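Local coordinates for protein PTHB1 (Homo sapiens, PDB 4YD8) that contributes a seven-bladed beta-propeller to the BBSome, a coat complex thought to sort specific membrane proteins to the primary cilium, at residues A[18-32]-A[43-56]. Residues are numbered along the deposited sequence; the frame is centred on the assembly and turned at random.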
loop_
_atom_site.group_PDB
_atom_site.type_symbol
_atom_site.label_atom_id
_atom_site.label_comp_id
_atom_site.label_asym_id
_atom_site.label_seq_id
_atom_site.Cartn_x
_atom_site.Cartn_y
_atom_site.Cartn_z
ATOM N N LEU A 18 0.401 -13.990 -12.550
ATOM C CA LEU A 18 1.686 -14.111 -11.867
ATOM C C LEU A 18 1.978 -15.531 -11.393
ATOM O O LEU A 18 1.384 -16.000 -10.423
ATOM C CB LEU A 18 1.725 -13.167 -10.669
ATOM C CG LEU A 18 1.541 -11.692 -11.004
ATOM C CD1 LEU A 18 1.626 -10.854 -9.741
ATOM C CD2 LEU A 18 2.600 -11.272 -11.991
ATOM N N GLY A 19 2.894 -16.204 -12.077
ATOM C CA GLY A 19 3.309 -17.541 -11.690
ATOM C C GLY A 19 2.216 -18.582 -11.821
ATOM O O GLY A 19 1.225 -18.381 -12.529
ATOM N N ASP A 20 2.403 -19.704 -11.131
ATOM C CA ASP A 20 1.470 -20.819 -11.208
ATOM C C ASP A 20 0.841 -21.100 -9.855
ATOM O O ASP A 20 1.487 -21.654 -8.964
ATOM C CB ASP A 20 2.175 -22.075 -11.724
ATOM C CG ASP A 20 1.208 -23.080 -12.311
ATOM O OD1 ASP A 20 0.560 -23.812 -11.533
ATOM O OD2 ASP A 20 1.093 -23.134 -13.553
ATOM N N LYS A 21 -0.425 -20.716 -9.720
ATOM C CA LYS A 21 -1.170 -20.883 -8.473
ATOM C C LYS A 21 -0.439 -20.251 -7.290
ATOM O O LYS A 21 -0.372 -20.824 -6.208
ATOM C CB LYS A 21 -1.443 -22.366 -8.195
ATOM C CG LYS A 21 -2.038 -23.137 -9.372
ATOM C CD LYS A 21 -3.100 -22.328 -10.112
ATOM C CE LYS A 21 -3.726 -23.130 -11.253
ATOM N NZ LYS A 21 -3.515 -22.463 -12.574
ATOM N N GLU A 22 0.111 -19.063 -7.510
ATOM C CA GLU A 22 0.681 -18.281 -6.427
ATOM C C GLU A 22 -0.435 -17.538 -5.691
ATOM O O GLU A 22 -1.526 -17.360 -6.220
ATOM C CB GLU A 22 1.745 -17.309 -6.964
ATOM C CG GLU A 22 2.906 -18.045 -7.652
ATOM C CD GLU A 22 4.091 -17.152 -7.981
ATOM O OE1 GLU A 22 4.242 -16.081 -7.357
ATOM O OE2 GLU A 22 4.895 -17.545 -8.850
ATOM N N GLU A 23 -0.153 -17.122 -4.462
ATOM C CA GLU A 23 -1.110 -16.440 -3.597
ATOM C C GLU A 23 -0.539 -15.099 -3.154
ATOM O O GLU A 23 0.675 -14.925 -2.992
ATOM C CB GLU A 23 -1.474 -17.305 -2.372
ATOM C CG GLU A 23 -2.008 -18.684 -2.730
ATOM C CD GLU A 23 -2.059 -19.640 -1.543
ATOM O OE1 GLU A 23 -1.567 -19.284 -0.450
ATOM O OE2 GLU A 23 -2.599 -20.752 -1.711
ATOM N N PHE A 24 -1.438 -14.137 -2.988
ATOM C CA PHE A 24 -1.087 -12.755 -2.706
ATOM C C PHE A 24 -2.092 -12.181 -1.732
ATOM O O PHE A 24 -3.199 -12.698 -1.614
ATOM C CB PHE A 24 -1.105 -11.924 -3.992
ATOM C CG PHE A 24 -0.243 -12.479 -5.085
ATOM C CD1 PHE A 24 -0.680 -13.545 -5.868
ATOM C CD2 PHE A 24 0.989 -11.924 -5.348
ATOM C CE1 PHE A 24 0.126 -14.057 -6.864
ATOM C CE2 PHE A 24 1.789 -12.428 -6.351
ATOM C CZ PHE A 24 1.356 -13.501 -7.103
ATOM N N ASP A 25 -1.738 -11.111 -1.037
ATOM C CA ASP A 25 -2.730 -10.418 -0.218
ATOM C C ASP A 25 -2.456 -8.925 -0.264
ATOM O O ASP A 25 -1.579 -8.475 -1.006
ATOM C CB ASP A 25 -2.710 -10.926 1.228
ATOM C CG ASP A 25 -4.070 -10.830 1.911
ATOM O OD1 ASP A 25 -4.926 -10.020 1.482
ATOM O OD2 ASP A 25 -4.279 -11.574 2.893
ATOM N N GLN A 26 -3.217 -8.167 0.514
ATOM C CA GLN A 26 -2.991 -6.738 0.609
ATOM C C GLN A 26 -1.577 -6.577 1.164
ATOM O O GLN A 26 -1.139 -7.358 2.010
ATOM C CB GLN A 26 -4.048 -6.063 1.498
ATOM C CG GLN A 26 -3.720 -5.975 2.978
ATOM C CD GLN A 26 -4.900 -5.456 3.816
ATOM O OE1 GLN A 26 -6.034 -5.918 3.674
ATOM N NE2 GLN A 26 -4.632 -4.486 4.680
ATOM N N GLY A 27 -0.847 -5.596 0.669
ATOM C CA GLY A 27 0.556 -5.493 1.029
ATOM C C GLY A 27 1.493 -5.919 -0.090
ATOM O O GLY A 27 2.616 -5.430 -0.172
ATOM N N CYS A 28 1.030 -6.822 -0.956
ATOM C CA CYS A 28 1.891 -7.435 -1.969
ATOM C C CYS A 28 2.049 -6.582 -3.228
ATOM O O CYS A 28 2.841 -6.923 -4.086
ATOM C CB CYS A 28 1.340 -8.803 -2.382
ATOM S SG CYS A 28 1.574 -10.084 -1.115
ATOM N N LEU A 29 1.261 -5.516 -3.341
ATOM C CA LEU A 29 1.262 -4.665 -4.548
ATOM C C LEU A 29 1.791 -3.259 -4.249
ATOM O O LEU A 29 1.309 -2.588 -3.324
ATOM C CB LEU A 29 -0.162 -4.572 -5.115
ATOM C CG LEU A 29 -0.332 -3.603 -6.293
ATOM C CD1 LEU A 29 0.485 -4.077 -7.498
ATOM C CD2 LEU A 29 -1.819 -3.450 -6.638
ATOM N N CYS A 30 2.768 -2.807 -5.027
ATOM C CA CYS A 30 3.289 -1.470 -4.865
ATOM C C CYS A 30 3.459 -0.818 -6.234
ATOM O O CYS A 30 3.885 -1.464 -7.189
ATOM C CB CYS A 30 4.620 -1.513 -4.102
ATOM S SG CYS A 30 5.311 0.103 -3.748
ATOM N N LEU A 31 3.065 0.443 -6.316
ATOM C CA LEU A 31 3.223 1.239 -7.535
ATOM C C LEU A 31 4.155 2.409 -7.250
ATOM O O LEU A 31 3.793 3.317 -6.503
ATOM C CB LEU A 31 1.871 1.766 -8.019
ATOM C CG LEU A 31 1.145 1.201 -9.238
ATOM C CD1 LEU A 31 -0.146 1.998 -9.480
ATOM C CD2 LEU A 31 2.031 1.223 -10.496
ATOM N N ALA A 32 5.345 2.408 -7.846
ATOM C CA ALA A 32 6.305 3.461 -7.519
ATOM C C ALA A 32 7.404 3.583 -8.555
ATOM O O ALA A 32 7.649 2.655 -9.328
ATOM C CB ALA A 32 6.946 3.184 -6.130
ATOM N N LYS A 43 6.433 1.927 -11.724
ATOM C CA LYS A 43 6.530 0.531 -12.129
ATOM C C LYS A 43 5.647 -0.260 -11.181
ATOM O O LYS A 43 5.385 0.196 -10.074
ATOM C CB LYS A 43 7.965 0.012 -12.074
ATOM C CG LYS A 43 8.834 0.520 -13.216
ATOM C CD LYS A 43 9.281 1.939 -12.969
ATOM C CE LYS A 43 9.827 2.573 -14.241
ATOM N NZ LYS A 43 10.100 4.003 -13.981
ATOM N N ILE A 44 5.185 -1.428 -11.617
ATOM C CA ILE A 44 4.391 -2.294 -10.750
ATOM C C ILE A 44 5.349 -3.251 -10.053
ATOM O O ILE A 44 6.113 -3.962 -10.720
ATOM C CB ILE A 44 3.349 -3.098 -11.529
ATOM C CG1 ILE A 44 2.437 -2.180 -12.346
ATOM C CG2 ILE A 44 2.510 -3.964 -10.601
ATOM C CD1 ILE A 44 1.573 -2.959 -13.304
ATOM N N ILE A 45 5.327 -3.254 -8.723
ATOM C CA ILE A 45 6.129 -4.203 -7.961
ATOM C C ILE A 45 5.190 -5.136 -7.226
ATOM O O ILE A 45 4.303 -4.674 -6.508
ATOM C CB ILE A 45 7.053 -3.521 -6.921
ATOM C CG1 ILE A 45 7.948 -2.476 -7.596
ATOM C CG2 ILE A 45 7.878 -4.592 -6.167
ATOM C CD1 ILE A 45 7.507 -1.067 -7.381
ATOM N N VAL A 46 5.367 -6.440 -7.425
ATOM C CA VAL A 46 4.534 -7.417 -6.741
ATOM C C VAL A 46 5.380 -8.516 -6.115
ATOM O O VAL A 46 6.220 -9.119 -6.791
ATOM C CB VAL A 46 3.498 -8.081 -7.689
ATOM C CG1 VAL A 46 2.618 -9.064 -6.900
ATOM C CG2 VAL A 46 2.609 -7.039 -8.346
ATOM N N GLY A 47 5.160 -8.770 -4.824
ATOM C CA GLY A 47 5.798 -9.903 -4.165
ATOM C C GLY A 47 4.753 -10.970 -3.884
ATOM O O GLY A 47 3.583 -10.647 -3.686
ATOM N N SER A 48 5.145 -12.242 -3.900
ATOM C CA SER A 48 4.177 -13.301 -3.632
ATOM C C SER A 48 4.551 -14.122 -2.401
ATOM O O SER A 48 5.704 -14.114 -1.957
ATOM C CB SER A 48 4.020 -14.224 -4.849
ATOM O OG SER A 48 5.006 -15.229 -4.915
ATOM N N PHE A 49 3.573 -14.835 -1.856
ATOM C CA PHE A 49 3.838 -15.681 -0.692
ATOM C C PHE A 49 4.652 -16.912 -1.138
ATOM O O PHE A 49 5.080 -17.699 -0.310
ATOM C CB PHE A 49 2.544 -16.135 -0.013
ATOM C CG PHE A 49 1.689 -15.030 0.531
ATOM C CD1 PHE A 49 2.194 -13.758 0.729
ATOM C CD2 PHE A 49 0.353 -15.282 0.845
ATOM C CE1 PHE A 49 1.394 -12.756 1.238
ATOM C CE2 PHE A 49 -0.452 -14.291 1.350
ATOM C CZ PHE A 49 0.066 -13.027 1.549
HETATM N N MSE A 50 4.831 -17.088 -2.434
HETATM C CA MSE A 50 5.672 -18.113 -2.973
HETATM C C MSE A 50 7.100 -17.635 -3.163
HETATM O O MSE A 50 7.915 -18.347 -3.700
HETATM C CB MSE A 50 5.121 -18.617 -4.274
HETATM C CG MSE A 50 3.973 -19.633 -4.180
HETATM SE SE MSE A 50 2.547 -19.201 -2.927
HETATM C CE MSE A 50 1.417 -20.810 -3.055
ATOM N N GLY A 51 7.414 -16.431 -2.738
ATOM C CA GLY A 51 8.796 -15.979 -2.633
ATOM C C GLY A 51 9.322 -15.201 -3.827
ATOM O O GLY A 51 10.448 -14.718 -3.796
ATOM N N TYR A 52 8.516 -15.072 -4.877
ATOM C CA TYR A 52 8.921 -14.297 -6.061
ATOM C C TYR A 52 8.662 -12.796 -5.950
ATOM O O TYR A 52 7.602 -12.369 -5.508
ATOM C CB TYR A 52 8.206 -14.820 -7.316
ATOM C CG TYR A 52 8.730 -16.161 -7.762
ATOM C CD1 TYR A 52 9.848 -16.252 -8.583
ATOM C CD2 TYR A 52 8.117 -17.341 -7.349
ATOM C CE1 TYR A 52 10.346 -17.488 -8.983
ATOM C CE2 TYR A 52 8.605 -18.577 -7.741
ATOM C CZ TYR A 52 9.719 -18.642 -8.558
ATOM O OH TYR A 52 10.197 -19.868 -8.955
ATOM N N LEU A 53 9.641 -12.007 -6.382
ATOM C CA LEU A 53 9.496 -10.564 -6.520
ATOM C C LEU A 53 9.516 -10.234 -8.011
ATOM O O LEU A 53 10.437 -10.641 -8.722
ATOM C CB LEU A 53 10.626 -9.827 -5.774
ATOM C CG LEU A 53 10.570 -8.300 -5.549
ATOM C CD1 LEU A 53 10.736 -7.486 -6.835
ATOM C CD2 LEU A 53 9.288 -7.893 -4.856
ATOM N N ARG A 54 8.507 -9.507 -8.481
ATOM C CA ARG A 54 8.421 -9.152 -9.899
ATOM C C ARG A 54 8.234 -7.646 -10.068
ATOM O O ARG A 54 7.520 -7.019 -9.300
ATOM C CB ARG A 54 7.264 -9.913 -10.581
ATOM C CG ARG A 54 7.456 -11.435 -10.572
ATOM C CD ARG A 54 6.214 -12.192 -11.057
ATOM N NE ARG A 54 6.450 -13.638 -11.108
ATOM C CZ ARG A 54 5.975 -14.512 -10.221
ATOM N NH1 ARG A 54 5.246 -14.100 -9.192
ATOM N NH2 ARG A 54 6.237 -15.807 -10.356
ATOM N N ILE A 55 8.872 -7.079 -11.085
ATOM C CA ILE A 55 8.708 -5.666 -11.402
ATOM C C ILE A 55 8.312 -5.524 -12.873
ATOM O O ILE A 55 8.979 -6.078 -13.752
ATOM C CB ILE A 55 10.001 -4.866 -11.152
ATOM C CG1 ILE A 55 10.493 -5.056 -9.705
ATOM C CG2 ILE A 55 9.777 -3.375 -11.465
ATOM C CD1 ILE A 55 11.813 -4.297 -9.421
ATOM N N PHE A 56 7.226 -4.804 -13.128
ATOM C CA PHE A 56 6.702 -4.622 -14.490
ATOM C C PHE A 56 6.669 -3.162 -14.907
ATOM O O PHE A 56 6.424 -2.269 -14.096
ATOM C CB PHE A 56 5.264 -5.157 -14.641
ATOM C CG PHE A 56 5.110 -6.631 -14.390
ATOM C CD1 PHE A 56 4.885 -7.108 -13.108
ATOM C CD2 PHE A 56 5.167 -7.541 -15.449
ATOM C CE1 PHE A 56 4.727 -8.466 -12.876
ATOM C CE2 PHE A 56 5.007 -8.901 -15.224
ATOM C CZ PHE A 56 4.793 -9.364 -13.925
#
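OE1 of E22 takes two donors from opposite faces of the carboxylate plane: the hydroxyl of S48, OG to OE1 2.7 Å, and NH1 of R54, whose N-H runs almost straight at it (177°). Serine suits its place, a short side chain that sets a donor beside the carboxylate. The other oxygen, OE2, is met on its syn side by NH2 of R54 at 2.7 Å, so the guanidinium grips the carboxylate end-on, through two nitrogens, the two planes 39° apart. R54 extends from CG to NE to reach it, L18 C and G19 N lying over one guanidinium face and Y52 CB over the other, while its NE pairs with E75. Glycine suits position 19: phi is positive, and a CB would run into E22 OE2. An alanine in place of E22 would probably leave R54 without this buried counter-charge and let the S48 hydroxyl turn.

Beside this polar cluster, the F24 ring, its CG anti to the carbonyl carbon (chi1 -55°), brings CE2 to 3.5 Å from V46 CG1; L18 CD1 touches the same methyl, and branched V46 turns its other, CG2, to L29. C28, small enough to sit beside the F49 ring, brings SG obliquely to 3.6 Å from CE1.

Farther along, strands 29-32 and 43-47 pair antiparallel, C30 exchanging two backbone hydrogen bonds with I45 and A32 two with K43. Strand 29-32 edges this four-stranded propeller blade; the connection before it is tied to strand 52-56 by a buried ion pair, which probably favours both charged forms, and to the turn S48-G51 by the S48 hydroxyl and the F49 N to E23 O bond.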